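Nucleotide-binding protein, universal stress protein UspA family (Lactobacillus plantarum, PDB 3S3T) binds ATP and, as a member of the universal stress protein family, probably takes part in the response to stress, though its exact role is unknown. Local coordinates at residues A[20-25]-A[75-80]. Residues are numbered along the deposited sequence; the frame is centred on the assembly and turned at random.
Sequences AAFTEA and QQFVAT
Phe-22 and Phe-77 reach out from two helices and pass alongside each other, each pointing back toward the other's helix, a worked example of helices joined by long aromatic side chains rather than by close backbones. Phe-22, on helix 16-32, has its CG anti to the backbone N (chi1 171°), and although its CB does not head for the other helix, the far end of the ring does. There CE1 of Phe-22 lies 4.1 Å from CD1 of Phe-77, and the two rings meet obliquely. CZ of Phe-22 touches a methyl, CG2 of Val-78, at 3.8 Å. Val-78 presents this branch because CG1 takes the place anti to N (chi1 172°), and CG2 therefore stands beside the backbone N. One ring end is thus shared between an aromatic and an aliphatic neighbour near the end of helix 53-78. Here the chain turns: Phe-77 O accepts hydrogen bonds from both Thr-80 N and Thr-80 OG1, the hydroxyl at 2.7 Å and in the carbonyl plane. Val-26, a turn further along helix 16-32, touches both Phe-77 and Val-78, while Arg-74 makes a cation-pi contact with the Phe-22 ring. Val-10 of the central strand 7-11 and Leu-86 of a loop also meet that ring, so it links helix 16-32 to the parallel sheet of this HUP-clan alpha/beta fold. Across the two segments the contact is wholly apolar: buried Phe-22 and Val-78 are held by shape and dispersion, with the more exposed Phe-77 flanking Phe-22, and the polar bonds serve the turn instead.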
# COMPACT_ATOMS: atom_id res chain seq x y z
N ALA A 20 19.78 -12.43 -4.30
CA ALA A 20 19.26 -12.77 -5.63
C ALA A 20 19.04 -11.46 -6.48
O ALA A 20 19.27 -11.42 -7.70
CB ALA A 20 18.00 -13.53 -5.47
N ALA A 21 18.57 -10.40 -5.82
CA ALA A 21 18.48 -9.05 -6.43
C ALA A 21 19.84 -8.55 -6.92
O ALA A 21 19.97 -8.05 -8.02
CB ALA A 21 17.89 -8.06 -5.39
N PHE A 22 20.85 -8.64 -6.07
CA PHE A 22 22.17 -8.23 -6.44
C PHE A 22 22.65 -9.03 -7.65
O PHE A 22 23.19 -8.47 -8.60
CB PHE A 22 23.14 -8.37 -5.29
CG PHE A 22 24.55 -8.16 -5.69
CD1 PHE A 22 25.39 -9.25 -5.94
CD2 PHE A 22 25.03 -6.88 -5.90
CE1 PHE A 22 26.70 -9.06 -6.35
CE2 PHE A 22 26.37 -6.69 -6.32
CZ PHE A 22 27.19 -7.77 -6.52
N THR A 23 22.40 -10.33 -7.63
CA THR A 23 22.85 -11.20 -8.74
C THR A 23 22.27 -10.76 -10.06
O THR A 23 22.99 -10.73 -11.06
CB THR A 23 22.54 -12.67 -8.45
OG1 THR A 23 23.27 -13.03 -7.28
CG2 THR A 23 22.99 -13.59 -9.63
N GLU A 24 20.99 -10.37 -10.06
CA GLU A 24 20.34 -9.85 -11.27
C GLU A 24 20.82 -8.46 -11.63
O GLU A 24 20.96 -8.15 -12.83
CB GLU A 24 18.83 -9.88 -11.15
CG GLU A 24 18.07 -9.44 -12.39
CD GLU A 24 18.45 -10.22 -13.63
OE1 GLU A 24 18.26 -9.66 -14.73
OE2 GLU A 24 18.96 -11.36 -13.50
N ALA A 25 21.11 -7.63 -10.62
CA ALA A 25 21.67 -6.29 -10.88
C ALA A 25 23.00 -6.40 -11.63
O ALA A 25 23.26 -5.63 -12.55
CB ALA A 25 21.83 -5.47 -9.57
N GLN A 75 32.32 -7.86 -4.58
CA GLN A 75 33.36 -7.28 -5.45
C GLN A 75 34.13 -8.37 -6.15
O GLN A 75 34.52 -8.21 -7.31
CB GLN A 75 34.39 -6.48 -4.65
CG GLN A 75 33.89 -5.16 -4.13
CD GLN A 75 34.06 -4.03 -5.12
OE1 GLN A 75 34.45 -4.24 -6.28
NE2 GLN A 75 33.75 -2.81 -4.67
N GLN A 76 34.36 -9.47 -5.44
CA GLN A 76 35.06 -10.62 -6.02
C GLN A 76 34.21 -11.25 -7.13
O GLN A 76 34.73 -11.56 -8.20
CB GLN A 76 35.46 -11.65 -4.93
CG GLN A 76 36.49 -11.07 -3.96
CD GLN A 76 36.93 -12.02 -2.85
OE1 GLN A 76 36.44 -13.15 -2.74
NE2 GLN A 76 37.85 -11.55 -2.01
N PHE A 77 32.90 -11.38 -6.90
CA PHE A 77 32.02 -12.00 -7.90
C PHE A 77 31.91 -11.15 -9.16
O PHE A 77 32.00 -11.68 -10.27
CB PHE A 77 30.62 -12.25 -7.30
CG PHE A 77 29.58 -12.59 -8.33
CD1 PHE A 77 28.73 -11.62 -8.81
CD2 PHE A 77 29.49 -13.88 -8.85
CE1 PHE A 77 27.76 -11.93 -9.77
CE2 PHE A 77 28.55 -14.21 -9.82
CZ PHE A 77 27.69 -13.24 -10.29
N VAL A 78 31.71 -9.84 -9.00
CA VAL A 78 31.63 -8.93 -10.16
C VAL A 78 32.91 -8.98 -11.02
O VAL A 78 32.83 -8.83 -12.24
CB VAL A 78 31.27 -7.49 -9.75
CG1 VAL A 78 31.39 -6.52 -10.94
CG2 VAL A 78 29.85 -7.49 -9.18
N ALA A 79 34.08 -9.22 -10.42
CA ALA A 79 35.32 -9.27 -11.24
C ALA A 79 35.41 -10.51 -12.12
O ALA A 79 36.24 -10.56 -13.04
CB ALA A 79 36.55 -9.13 -10.38
N THR A 80 34.56 -11.51 -11.86
CA THR A 80 34.44 -12.68 -12.75
C THR A 80 33.48 -12.44 -13.92
O THR A 80 33.31 -13.34 -14.76
CB THR A 80 33.96 -13.97 -12.01
OG1 THR A 80 32.56 -13.89 -11.74
CG2 THR A 80 34.75 -14.22 -10.71